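PDB 1H12: endo-1,4-beta-xylanase, which hydrolyses internal beta-1,4 linkages of xylan as a cold-adapted family 8 glycoside hydrolase, and probably acts on cellulose-type beta-glucans as well. Local coordinates for residues 54-59 / 131-136; 64-67 / 73-76; 82-87 / 94-99; 98-103 / 120-125. All blocks are in the same frame, centred on the assembly; numbering follows the deposited sequence.

Interaction 1: 54-59 / 131-136; sequences TENGVY and NGFVYK
Phe-133 lies against Glu-55 and Asn-56 at the tip of a tight hairpin, a two-residue type I' turn from Glu-55 to Val-58 with the Asn-Gly pair at its corners. Just before it, Gly-132 makes the polar link: its O and Thr-54 O both accept from one water, at 2.7 and 2.8 Å respectively, so the two backbones are bridged without direct bonding. At Phe-133 the contact becomes direct, van der Waals packing round the ring edge. Its CD1 is 3.9 Å from Glu-55 CG, which lies near the ring plane. The far corner, CZ, comes to 3.8 Å from Asn-56 OD1, the amide standing at 68° to the ring. Glu-55 has CG anti to its carbonyl carbon (chi1 -68°) and then runs on extended, passing the ring with its methylenes while OE2 goes to the hydroxyl of Tyr-53. That same hydroxyl takes the N-H of Val-134, coupling the two sides a second time. Strands 50-55 and 134-136 are the outermost of the five-stranded antiparallel sheet, and here their ends approach at the surface; Val-134 packs on Phe-102 and Tyr-106 of helix 93-107, and Glu-55 also touches Tyr-106.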
loop_
_atom_site.group_PDB
_atom_site.type_symbol
_atom_site.label_atom_id
_atom_site.label_comp_id
_atom_site.label_asym_id
_atom_site.label_seq_id
_atom_site.Cartn_x
_atom_site.Cartn_y
_atom_site.Cartn_z
ATOM N N THR A 54 -19.742 -13.160 -11.283
ATOM C CA THR A 54 -21.114 -13.387 -11.695
ATOM C C THR A 54 -21.747 -14.472 -10.833
ATOM O O THR A 54 -21.043 -15.330 -10.281
ATOM C CB THR A 54 -21.181 -13.817 -13.154
ATOM O OG1 THR A 54 -20.563 -15.106 -13.317
ATOM C CG2 THR A 54 -20.451 -12.821 -14.067
ATOM N N GLU A 55 -23.065 -14.418 -10.706
ATOM C CA GLU A 55 -23.818 -15.413 -9.955
ATOM C C GLU A 55 -24.946 -15.916 -10.816
ATOM O O GLU A 55 -25.806 -15.119 -11.235
ATOM C CB GLU A 55 -24.386 -14.861 -8.636
ATOM C CG GLU A 55 -23.295 -14.546 -7.618
ATOM C CD GLU A 55 -23.768 -14.046 -6.296
ATOM O OE1 GLU A 55 -24.943 -13.539 -6.223
ATOM O OE2 GLU A 55 -22.999 -14.121 -5.294
ATOM N N ASN A 56 -24.925 -17.183 -11.146
ATOM C CA ASN A 56 -25.938 -17.749 -12.040
ATOM C C ASN A 56 -26.080 -16.985 -13.339
ATOM O O ASN A 56 -27.170 -16.779 -13.846
ATOM C CB ASN A 56 -27.273 -17.984 -11.333
ATOM C CG ASN A 56 -27.160 -19.019 -10.232
ATOM O OD1 ASN A 56 -26.531 -20.076 -10.405
ATOM N ND2 ASN A 56 -27.634 -18.722 -9.111
ATOM N N GLY A 57 -24.938 -16.533 -13.863
ATOM C CA GLY A 57 -24.870 -15.818 -15.122
ATOM C C GLY A 57 -25.177 -14.359 -15.050
ATOM O O GLY A 57 -25.152 -13.669 -16.076
ATOM N N VAL A 58 -25.525 -13.851 -13.868
ATOM C CA VAL A 58 -25.865 -12.438 -13.664
ATOM C C VAL A 58 -24.611 -11.737 -13.148
ATOM O O VAL A 58 -24.055 -12.089 -12.125
ATOM C CB VAL A 58 -26.990 -12.289 -12.685
ATOM C CG1 VAL A 58 -27.329 -10.850 -12.461
ATOM C CG2 VAL A 58 -28.250 -13.076 -13.094
ATOM N N TYR A 59 -24.175 -10.705 -13.859
ATOM C CA TYR A 59 -23.054 -9.899 -13.433
ATOM C C TYR A 59 -23.320 -9.210 -12.143
ATOM O O TYR A 59 -24.399 -8.592 -11.966
ATOM C CB TYR A 59 -22.724 -8.870 -14.533
ATOM C CG TYR A 59 -21.664 -7.905 -14.053
ATOM C CD1 TYR A 59 -20.340 -8.290 -13.953
ATOM C CD2 TYR A 59 -22.006 -6.667 -13.564
ATOM C CE1 TYR A 59 -19.386 -7.437 -13.373
ATOM C CE2 TYR A 59 -21.039 -5.793 -13.023
ATOM C CZ TYR A 59 -19.746 -6.197 -12.899
ATOM O OH TYR A 59 -18.840 -5.361 -12.310
ATOM N N ASN A 131 -18.677 -24.273 -6.060
ATOM C CA ASN A 131 -19.717 -23.966 -7.002
ATOM C C ASN A 131 -19.573 -22.591 -7.645
ATOM O O ASN A 131 -20.432 -22.204 -8.433
ATOM C CB ASN A 131 -21.078 -24.113 -6.336
ATOM C CG ASN A 131 -21.269 -25.453 -5.744
ATOM O OD1 ASN A 131 -20.931 -26.469 -6.369
ATOM N ND2 ASN A 131 -21.785 -25.523 -4.495
ATOM N N GLY A 132 -18.484 -21.878 -7.338
ATOM C CA GLY A 132 -18.213 -20.567 -7.905
ATOM C C GLY A 132 -18.757 -19.378 -7.133
ATOM O O GLY A 132 -18.629 -18.263 -7.638
ATOM N N PHE A 133 -19.297 -19.564 -5.942
ATOM C CA PHE A 133 -19.877 -18.468 -5.201
ATOM C C PHE A 133 -18.913 -17.965 -4.108
ATOM O O PHE A 133 -18.211 -18.754 -3.468
ATOM C CB PHE A 133 -21.200 -18.884 -4.550
ATOM C CG PHE A 133 -22.282 -19.205 -5.551
ATOM C CD1 PHE A 133 -22.978 -18.204 -6.174
ATOM C CD2 PHE A 133 -22.614 -20.514 -5.858
ATOM C CE1 PHE A 133 -23.979 -18.471 -7.071
ATOM C CE2 PHE A 133 -23.609 -20.793 -6.759
ATOM C CZ PHE A 133 -24.287 -19.780 -7.368
ATOM N N VAL A 134 -18.916 -16.664 -3.879
ATOM C CA VAL A 134 -17.992 -16.058 -2.953
ATOM C C VAL A 134 -18.348 -16.337 -1.501
ATOM O O VAL A 134 -19.523 -16.402 -1.126
ATOM C CB VAL A 134 -17.908 -14.555 -3.227
ATOM C CG1 VAL A 134 -19.160 -13.784 -2.894
ATOM C CG2 VAL A 134 -16.681 -13.943 -2.625
ATOM N N TYR A 135 -17.316 -16.500 -0.665
ATOM C CA TYR A 135 -17.510 -16.649 0.774
ATOM C C TYR A 135 -16.282 -16.155 1.478
ATOM O O TYR A 135 -15.194 -16.018 0.909
ATOM C CB TYR A 135 -17.812 -18.124 1.169
ATOM C CG TYR A 135 -16.625 -19.036 1.062
ATOM C CD1 TYR A 135 -16.186 -19.500 -0.175
ATOM C CD2 TYR A 135 -15.882 -19.398 2.177
ATOM C CE1 TYR A 135 -15.051 -20.306 -0.278
ATOM C CE2 TYR A 135 -14.799 -20.217 2.097
ATOM C CZ TYR A 135 -14.365 -20.688 0.871
ATOM O OH TYR A 135 -13.223 -21.471 0.755
ATOM N N LYS A 136 -16.467 -15.821 2.737
ATOM C CA LYS A 136 -15.372 -15.328 3.585
ATOM C C LYS A 136 -14.615 -16.484 4.212
ATOM O O LYS A 136 -15.177 -17.352 4.900
ATOM C CB LYS A 136 -15.927 -14.452 4.715
ATOM C CG LYS A 136 -16.661 -13.215 4.205
ATOM C CD LYS A 136 -17.206 -12.334 5.295
ATOM C CE LYS A 136 -17.803 -11.030 4.784
ATOM N NZ LYS A 136 -19.086 -11.301 4.035
HETATM O O HOH W 1 -19.058 -17.250 -10.154
#

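Interaction 2: 64-67 / 73-76; sequences IKAI and DDIR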
loop_
_atom_site.group_PDB
_atom_site.type_symbol
_atom_site.label_atom_id
_atom_site.label_comp_id
_atom_site.label_asym_id
_atom_site.label_seq_id
_atom_site.Cartn_x
_atom_site.Cartn_y
_atom_site.Cartn_z
ATOM N N ILE A 64 -10.100 -7.859 -7.580
ATOM C CA ILE A 64 -8.678 -8.075 -7.827
ATOM C C ILE A 64 -8.397 -9.476 -7.312
ATOM O O ILE A 64 -8.586 -9.812 -6.150
ATOM C CB ILE A 64 -7.825 -7.015 -7.148
ATOM C CG1 ILE A 64 -8.099 -5.615 -7.718
ATOM C CG2 ILE A 64 -6.335 -7.364 -7.259
ATOM C CD1 ILE A 64 -7.880 -5.449 -9.207
ATOM N N LYS A 65 -7.947 -10.345 -8.228
ATOM C CA LYS A 65 -7.712 -11.737 -7.934
ATOM C C LYS A 65 -6.314 -11.955 -7.392
ATOM O O LYS A 65 -5.315 -11.712 -8.084
ATOM C CB LYS A 65 -7.932 -12.584 -9.192
ATOM C CG LYS A 65 -7.846 -14.089 -8.907
ATOM C CD LYS A 65 -8.023 -14.961 -10.157
ATOM C CE LYS A 65 -9.368 -14.854 -10.750
ATOM N NZ LYS A 65 -9.524 -15.915 -11.894
ATOM N N ALA A 66 -6.225 -12.464 -6.167
ATOM C CA ALA A 66 -4.955 -12.812 -5.563
ATOM C C ALA A 66 -4.599 -14.238 -5.969
ATOM O O ALA A 66 -4.784 -15.215 -5.276
ATOM C CB ALA A 66 -4.998 -12.647 -4.026
ATOM N N ILE A 67 -4.092 -14.329 -7.180
ATOM C CA ILE A 67 -3.656 -15.582 -7.778
ATOM C C ILE A 67 -2.638 -16.200 -6.875
ATOM O O ILE A 67 -1.744 -15.539 -6.360
ATOM C CB ILE A 67 -3.093 -15.313 -9.168
ATOM C CG1 ILE A 67 -4.249 -14.804 -10.077
ATOM C CG2 ILE A 67 -2.456 -16.540 -9.752
ATOM C CD1 ILE A 67 -3.823 -14.197 -11.345
ATOM N N ASP A 73 -6.299 -19.662 -5.463
ATOM C CA ASP A 73 -6.544 -18.239 -5.652
ATOM C C ASP A 73 -7.509 -17.740 -4.562
ATOM O O ASP A 73 -8.466 -18.440 -4.190
ATOM C CB ASP A 73 -7.217 -17.999 -7.001
ATOM C CG ASP A 73 -6.352 -18.347 -8.191
ATOM O OD1 ASP A 73 -5.136 -18.567 -8.026
ATOM O OD2 ASP A 73 -6.916 -18.352 -9.298
ATOM N N ASP A 74 -7.314 -16.522 -4.108
ATOM C CA ASP A 74 -8.212 -15.910 -3.152
ATOM C C ASP A 74 -8.370 -14.440 -3.488
ATOM O O ASP A 74 -7.922 -14.000 -4.545
ATOM C CB ASP A 74 -7.802 -16.239 -1.725
ATOM C CG ASP A 74 -6.441 -15.724 -1.319
ATOM O OD1 ASP A 74 -6.032 -14.669 -1.786
ATOM O OD2 ASP A 74 -5.736 -16.373 -0.483
ATOM N N ILE A 75 -9.084 -13.718 -2.629
ATOM C CA ILE A 75 -9.443 -12.325 -2.919
ATOM C C ILE A 75 -9.166 -11.559 -1.625
ATOM O O ILE A 75 -9.651 -11.962 -0.561
ATOM C CB ILE A 75 -10.926 -12.211 -3.308
ATOM C CG1 ILE A 75 -11.255 -13.185 -4.445
ATOM C CG2 ILE A 75 -11.257 -10.782 -3.629
ATOM C CD1 ILE A 75 -12.732 -13.268 -4.750
ATOM N N ARG A 76 -8.373 -10.498 -1.710
ATOM C CA ARG A 76 -7.861 -9.797 -0.538
ATOM C C ARG A 76 -8.279 -8.333 -0.539
ATOM O O ARG A 76 -8.401 -7.668 -1.570
ATOM C CB ARG A 76 -6.340 -9.937 -0.497
ATOM C CG ARG A 76 -5.920 -11.382 -0.312
ATOM C CD ARG A 76 -4.447 -11.653 -0.318
ATOM N NE ARG A 76 -4.264 -13.102 -0.266
ATOM C CZ ARG A 76 -3.308 -13.735 0.369
ATOM N NH1 ARG A 76 -2.292 -13.083 0.953
ATOM N NH2 ARG A 76 -3.345 -15.066 0.359
HETATM O O HOH W 2 -7.339 -8.895 -3.902
HETATM O O HOH W 3 -9.606 -18.111 -9.863
HETATM O O HOH W 4 -3.388 -15.309 -2.692
#
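Ala-66 and Asp-74 pair through their backbones where strands 58-66 and 74-76 form an antiparallel beta hairpin. Of their two bonds, Ala-66 N to Asp-74 O is short (2.8 Å) but bent, whereas Asp-74 N to Ala-66 O is nearly straight (170°) and longer, at 3.1 Å. Just past this pair Ala-66 centres an inverse gamma turn, with a weak bond from Ile-67 N to Lys-65 O. The buried, close-fitting part lies on the face bearing the Ala-66 and Asp-74 side chains. There Ala-66 CB rests 3.2 Å from Asp-74 OD1 and 3.9 Å from Arg-76 NE. Asp-74 CG sits between its own N and carbonyl carbon (chi1 63°), which brings the carboxylate back beside the methyl and within reach of Arg-76. In a side-on salt bridge, NE donates to OD1 and NH2 to OD2, both acceptors lying close to the guanidinium plane, so the two groups hold each other's rotation. Tyr-380 of helix 379-392 packs on Ala-66 and Arg-76; the same helix carries Asn-382 of the xylose pocket, and the Ile-67 side chain lies about 11 Å from the bound sugar.

Solvent enters at both ends. Where the strands diverge, a water links Ile-64 O to Arg-76 N. Beside the connecting loop, Lys-65 and Asp-73 are too far apart for a salt bridge; a water joins NZ to OD2, while OD1 accepts from Asn-68 N. Another water donates both to Ala-66 O and to Asp-74 OD1, each at 2.9 Å.

Interaction 3: 82-87 / 94-99; sequences WGMTAA and EEFDNL
Met-84 lies between Phe-96 and Leu-99 in an antiparallel helix pair, two consecutive helices, 77-89 and 93-107, of a family built on an (alpha/alpha)6 barrel. The axes of segments 82-87 and 94-99 pass 8.5 Å apart, at 157°. The hollow on the first helix is at Gly-83, where no side chain stands in the way and the Leu-99 methyl CD1 settles against the backbone, 3.6 Å from Gly-83 C. Beside it, Met-84 is the bump: its CG presses on Leu-99 CB at 3.6 Å, the two side chains sliding past each other in opposite directions, and the same CG lies over one face of the Phe-96 ring. The thioether adds a distant Met-aromatic contact, SD 5.2 Å from the ring centroid and 16° off its normal. A bend at chi3 (57°) carries the methyl down over the CZ end of the same face, CE meeting Phe-96 CZ at 3.6 Å. Ala-87, one turn on, is a small bump against the root of Phe-96, its methyl at the ring edge. Outside the pair, Trp-160 meets the Phe-96 ring edge-to-face, so the phenyl is buried between this helix pair and helix 143-160. The ring also leans on main chain: Phe-96 CD2 lies 3.3 Å from Met-84 O.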
loop_
_atom_site.group_PDB
_atom_site.type_symbol
_atom_site.label_atom_id
_atom_site.label_comp_id
_atom_site.label_asym_id
_atom_site.label_seq_id
_atom_site.Cartn_x
_atom_site.Cartn_y
_atom_site.Cartn_z
ATOM N N TRP A 82 -6.112 -1.279 -3.331
ATOM C CA TRP A 82 -5.055 -0.789 -4.196
ATOM C C TRP A 82 -5.583 -0.597 -5.598
ATOM O O TRP A 82 -5.273 0.415 -6.269
ATOM C CB TRP A 82 -3.840 -1.708 -4.173
ATOM C CG TRP A 82 -3.149 -1.809 -2.861
ATOM C CD1 TRP A 82 -3.149 -0.891 -1.857
ATOM C CD2 TRP A 82 -2.356 -2.904 -2.390
ATOM N NE1 TRP A 82 -2.397 -1.354 -0.801
ATOM C CE2 TRP A 82 -1.905 -2.571 -1.094
ATOM C CE3 TRP A 82 -2.015 -4.158 -2.902
ATOM C CZ2 TRP A 82 -1.128 -3.423 -0.330
ATOM C CZ3 TRP A 82 -1.255 -5.009 -2.148
ATOM C CH2 TRP A 82 -0.802 -4.629 -0.883
ATOM N N GLY A 83 -6.395 -1.537 -6.077
ATOM C CA GLY A 83 -6.986 -1.401 -7.405
ATOM C C GLY A 83 -7.913 -0.206 -7.516
ATOM O O GLY A 83 -7.901 0.500 -8.516
ATOM N N MET A 84 -8.724 0.029 -6.487
ATOM C CA MET A 84 -9.552 1.231 -6.468
ATOM C C MET A 84 -8.710 2.500 -6.493
ATOM O O MET A 84 -9.041 3.488 -7.163
ATOM C CB MET A 84 -10.457 1.232 -5.225
ATOM C CG MET A 84 -11.634 0.257 -5.326
ATOM S SD MET A 84 -12.454 -0.032 -3.761
ATOM C CE MET A 84 -12.917 1.650 -3.304
ATOM N N THR A 85 -7.624 2.499 -5.742
ATOM C CA THR A 85 -6.740 3.638 -5.691
ATOM C C THR A 85 -6.148 3.930 -7.072
ATOM O O THR A 85 -6.118 5.064 -7.532
ATOM C CB THR A 85 -5.676 3.433 -4.619
ATOM O OG1 THR A 85 -6.297 3.274 -3.351
ATOM C CG2 THR A 85 -4.742 4.618 -4.526
ATOM N N ALA A 86 -5.678 2.884 -7.742
ATOM C CA ALA A 86 -5.158 3.072 -9.071
ATOM C C ALA A 86 -6.202 3.632 -10.009
ATOM O O ALA A 86 -5.940 4.539 -10.819
ATOM C CB ALA A 86 -4.611 1.742 -9.603
ATOM N N ALA A 87 -7.413 3.079 -9.944
ATOM C CA ALA A 87 -8.487 3.534 -10.827
ATOM C C ALA A 87 -8.798 5.012 -10.630
ATOM O O ALA A 87 -8.953 5.754 -11.590
ATOM C CB ALA A 87 -9.721 2.639 -10.597
ATOM N N GLU A 94 -15.673 3.340 -13.959
ATOM C CA GLU A 94 -16.364 2.072 -14.011
ATOM C C GLU A 94 -15.594 1.020 -13.224
ATOM O O GLU A 94 -16.192 0.221 -12.483
ATOM C CB GLU A 94 -16.560 1.592 -15.457
ATOM N N GLU A 95 -14.299 0.960 -13.461
ATOM C CA GLU A 95 -13.440 -0.006 -12.750
ATOM C C GLU A 95 -13.516 0.226 -11.255
ATOM O O GLU A 95 -13.630 -0.736 -10.480
ATOM C CB GLU A 95 -12.011 0.089 -13.273
ATOM C CG GLU A 95 -11.797 -0.401 -14.711
ATOM C CD GLU A 95 -12.136 0.614 -15.774
ATOM O OE1 GLU A 95 -12.603 1.737 -15.557
ATOM O OE2 GLU A 95 -11.810 0.258 -16.926
ATOM N N PHE A 96 -13.403 1.483 -10.841
ATOM C CA PHE A 96 -13.516 1.842 -9.433
ATOM C C PHE A 96 -14.830 1.327 -8.869
ATOM O O PHE A 96 -14.864 0.659 -7.814
ATOM C CB PHE A 96 -13.408 3.340 -9.265
ATOM C CG PHE A 96 -13.407 3.800 -7.835
ATOM C CD1 PHE A 96 -14.567 3.822 -7.087
ATOM C CD2 PHE A 96 -12.224 4.216 -7.263
ATOM C CE1 PHE A 96 -14.522 4.198 -5.765
ATOM C CE2 PHE A 96 -12.187 4.638 -5.968
ATOM C CZ PHE A 96 -13.339 4.631 -5.204
ATOM N N ASP A 97 -15.914 1.652 -9.533
ATOM C CA ASP A 97 -17.241 1.345 -9.028
ATOM C C ASP A 97 -17.476 -0.161 -8.950
ATOM O O ASP A 97 -18.086 -0.661 -8.022
ATOM C CB ASP A 97 -18.299 1.995 -9.891
ATOM C CG ASP A 97 -18.421 3.482 -9.696
ATOM O OD1 ASP A 97 -17.720 4.039 -8.822
ATOM O OD2 ASP A 97 -19.215 4.128 -10.426
ATOM N N ASN A 98 -16.975 -0.893 -9.936
ATOM C CA ASN A 98 -17.131 -2.326 -9.934
ATOM C C ASN A 98 -16.398 -2.989 -8.783
ATOM O O ASN A 98 -16.869 -3.955 -8.175
ATOM C CB ASN A 98 -16.728 -2.943 -11.287
ATOM C CG ASN A 98 -17.656 -2.584 -12.430
ATOM O OD1 ASN A 98 -18.813 -2.197 -12.206
ATOM N ND2 ASN A 98 -17.148 -2.738 -13.649
ATOM N N LEU A 99 -15.184 -2.479 -8.487
ATOM C CA LEU A 99 -14.427 -2.978 -7.349
ATOM C C LEU A 99 -15.081 -2.587 -6.032
ATOM O O LEU A 99 -15.141 -3.398 -5.096
ATOM C CB LEU A 99 -12.984 -2.428 -7.383
ATOM C CG LEU A 99 -12.092 -2.964 -8.503
ATOM C CD1 LEU A 99 -10.761 -2.237 -8.433
ATOM C CD2 LEU A 99 -11.877 -4.464 -8.407
#

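Interaction 4: 98-103 / 120-125; sequences NLWRFA and GVYAWK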
loop_
_atom_site.group_PDB
_atom_site.type_symbol
_atom_site.label_atom_id
_atom_site.label_comp_id
_atom_site.label_asym_id
_atom_site.label_seq_id
_atom_site.Cartn_x
_atom_site.Cartn_y
_atom_site.Cartn_z
ATOM N N ASN A 98 -16.975 -0.893 -9.936
ATOM C CA ASN A 98 -17.131 -2.326 -9.934
ATOM C C ASN A 98 -16.398 -2.989 -8.783
ATOM O O ASN A 98 -16.869 -3.955 -8.175
ATOM C CB ASN A 98 -16.728 -2.943 -11.287
ATOM C CG ASN A 98 -17.656 -2.584 -12.430
ATOM O OD1 ASN A 98 -18.813 -2.197 -12.206
ATOM N ND2 ASN A 98 -17.148 -2.738 -13.649
ATOM N N LEU A 99 -15.184 -2.479 -8.487
ATOM C CA LEU A 99 -14.427 -2.978 -7.349
ATOM C C LEU A 99 -15.081 -2.587 -6.032
ATOM O O LEU A 99 -15.141 -3.398 -5.096
ATOM C CB LEU A 99 -12.984 -2.428 -7.383
ATOM C CG LEU A 99 -12.092 -2.964 -8.503
ATOM C CD1 LEU A 99 -10.761 -2.237 -8.433
ATOM C CD2 LEU A 99 -11.877 -4.464 -8.407
ATOM N N TRP A 100 -15.537 -1.350 -5.895
ATOM C CA TRP A 100 -16.133 -0.904 -4.637
ATOM C C TRP A 100 -17.454 -1.644 -4.371
ATOM O O TRP A 100 -17.735 -2.047 -3.247
ATOM C CB TRP A 100 -16.309 0.620 -4.615
ATOM C CG TRP A 100 -16.934 1.145 -3.381
ATOM C CD1 TRP A 100 -18.011 1.951 -3.324
ATOM C CD2 TRP A 100 -16.592 0.843 -2.007
ATOM N NE1 TRP A 100 -18.373 2.182 -2.023
ATOM C CE2 TRP A 100 -17.506 1.511 -1.200
ATOM C CE3 TRP A 100 -15.594 0.080 -1.363
ATOM C CZ2 TRP A 100 -17.511 1.361 0.190
ATOM C CZ3 TRP A 100 -15.588 -0.036 -0.007
ATOM C CH2 TRP A 100 -16.549 0.588 0.779
ATOM N N ARG A 101 -18.231 -1.893 -5.444
ATOM C CA ARG A 101 -19.456 -2.622 -5.265
ATOM C C ARG A 101 -19.191 -3.987 -4.659
ATOM O O ARG A 101 -19.925 -4.476 -3.780
ATOM C CB ARG A 101 -20.179 -2.771 -6.612
ATOM C CG ARG A 101 -21.652 -3.164 -6.492
ATOM C CD ARG A 101 -22.329 -3.474 -7.835
ATOM N NE ARG A 101 -22.121 -2.373 -8.763
ATOM C CZ ARG A 101 -21.254 -2.350 -9.774
ATOM N NH1 ARG A 101 -20.690 -3.457 -10.235
ATOM N NH2 ARG A 101 -20.981 -1.183 -10.367
ATOM N N PHE A 102 -18.142 -4.659 -5.152
ATOM C CA PHE A 102 -17.761 -5.967 -4.623
ATOM C C PHE A 102 -17.364 -5.888 -3.174
ATOM O O PHE A 102 -17.751 -6.711 -2.337
ATOM C CB PHE A 102 -16.598 -6.508 -5.451
ATOM C CG PHE A 102 -16.158 -7.900 -5.058
ATOM C CD1 PHE A 102 -15.280 -8.115 -3.984
ATOM C CD2 PHE A 102 -16.628 -8.992 -5.759
ATOM C CE1 PHE A 102 -14.934 -9.378 -3.627
ATOM C CE2 PHE A 102 -16.249 -10.275 -5.377
ATOM C CZ PHE A 102 -15.419 -10.453 -4.316
ATOM N N ALA A 103 -16.542 -4.915 -2.838
ATOM C CA ALA A 103 -16.032 -4.788 -1.464
ATOM C C ALA A 103 -17.203 -4.578 -0.499
ATOM O O ALA A 103 -17.284 -5.257 0.539
ATOM C CB ALA A 103 -15.052 -3.627 -1.370
ATOM N N GLY A 120 -18.493 -4.057 10.596
ATOM C CA GLY A 120 -18.122 -3.095 9.592
ATOM C C GLY A 120 -16.706 -3.118 9.098
ATOM O O GLY A 120 -16.362 -2.307 8.249
ATOM N N VAL A 121 -15.858 -4.013 9.615
ATOM C CA VAL A 121 -14.516 -4.170 9.050
ATOM C C VAL A 121 -14.591 -5.109 7.844
ATOM O O VAL A 121 -15.595 -5.800 7.662
ATOM C CB VAL A 121 -13.455 -4.624 10.079
ATOM C CG1 VAL A 121 -13.577 -3.784 11.367
ATOM C CG2 VAL A 121 -13.499 -6.092 10.394
ATOM N N TYR A 122 -13.539 -5.133 7.058
ATOM C CA TYR A 122 -13.544 -5.839 5.784
ATOM C C TYR A 122 -12.718 -7.105 5.873
ATOM O O TYR A 122 -11.506 -7.078 6.151
ATOM C CB TYR A 122 -13.059 -4.861 4.672
ATOM C CG TYR A 122 -14.127 -3.846 4.310
ATOM C CD1 TYR A 122 -14.572 -2.918 5.204
ATOM C CD2 TYR A 122 -14.759 -3.921 3.079
ATOM C CE1 TYR A 122 -15.650 -2.092 4.900
ATOM C CE2 TYR A 122 -15.794 -3.096 2.746
ATOM C CZ TYR A 122 -16.284 -2.190 3.670
ATOM O OH TYR A 122 -17.383 -1.447 3.355
ATOM N N ALA A 123 -13.383 -8.222 5.660
ATOM C CA ALA A 123 -12.769 -9.555 5.744
ATOM C C ALA A 123 -11.615 -9.665 4.759
ATOM O O ALA A 123 -11.791 -9.467 3.562
ATOM C CB ALA A 123 -13.834 -10.571 5.395
ATOM N N TRP A 124 -10.441 -10.011 5.270
ATOM C CA TRP A 124 -9.238 -9.902 4.464
ATOM C C TRP A 124 -9.118 -10.934 3.375
ATOM O O TRP A 124 -8.424 -10.698 2.400
ATOM C CB TRP A 124 -7.976 -9.839 5.305
ATOM C CG TRP A 124 -7.416 -11.159 5.728
ATOM C CD1 TRP A 124 -7.740 -11.898 6.819
ATOM C CD2 TRP A 124 -6.360 -11.884 5.060
ATOM N NE1 TRP A 124 -6.933 -13.007 6.882
ATOM C CE2 TRP A 124 -6.076 -13.005 5.811
ATOM C CE3 TRP A 124 -5.618 -11.656 3.911
ATOM C CZ2 TRP A 124 -5.055 -13.904 5.471
ATOM C CZ3 TRP A 124 -4.646 -12.517 3.552
ATOM C CH2 TRP A 124 -4.349 -13.639 4.343
ATOM N N LYS A 125 -9.751 -12.095 3.573
ATOM C CA LYS A 125 -9.617 -13.208 2.640
ATOM C C LYS A 125 -10.951 -13.843 2.302
ATOM O O LYS A 125 -11.629 -14.395 3.188
ATOM C CB LYS A 125 -8.681 -14.278 3.185
ATOM C CG LYS A 125 -8.320 -15.330 2.189
ATOM C CD LYS A 125 -7.520 -16.513 2.774
ATOM C CE LYS A 125 -6.150 -16.154 2.985
ATOM N NZ LYS A 125 -5.459 -17.524 3.445
#
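Trp-100 and Tyr-122 cross at about a right angle, and they meet by their far ends. The six-membered part of the indole presents CH2, which lies 3.4 Å from Tyr-122 OH and 4.0 Å from Tyr-122 CZ; each ring is approached obliquely, in van der Waals contact. Trp-100 gets there by holding CG anti to its backbone N (chi1 179°), which throws the indole off the flank of the helix. On the five-membered ring, NE1 is hydrogen-bonded to Asp-171, which helps hold the indole's orientation. The Tyr-122 CB is directed toward the helix, and the ring lodges beside its backbone one turn further on: CE2 is 3.4 Å from Ala-103 O, with the carbonyl carbon at the ring edge and in its plane. The methyl of Ala-103 touches the same ring atom, CB to CE2 at 4.2 Å. On another side of the helix, Arg-101 grips Asn-98 end-on, NH1 and NH2 both donating to OD1, while its NE forms a salt bridge with Glu-165. The contact thus wedges the tyrosine just ahead of strand 123-128 against helix 93-107. Met-175 of helix 168-182 touches both aromatic rings, Phe-149 of helix 143-160 meets the Tyr-122 ring, Glu-146 of that helix takes the Tyr-122 N-H, and Met-84 of helix 77-89 reaches Trp-100.

Overall arrangement
From the N terminus, residues 54-59 open the longest loop, which interaction 1 closes only at 131-136; the other three contacts fall within it. Interaction 2 closes a short hairpin loop, 64-67 to 73-76, and strand 74-76 leads directly into helix 77-89. Interaction 3 then folds that helix back on helix 93-107, and interaction 4 starts on the same helix, sharing Asn-98 and Leu-99, before closing at 120-125. None of the loops cross. Interactions 1 and 2 belong to the five-stranded sheet; interactions 3 and 4 bind helix 93-107 to its neighbours. Direct touches, such as Ile-75 on Phe-102 and Val-134 on Phe-102, seat the sheet on that helix.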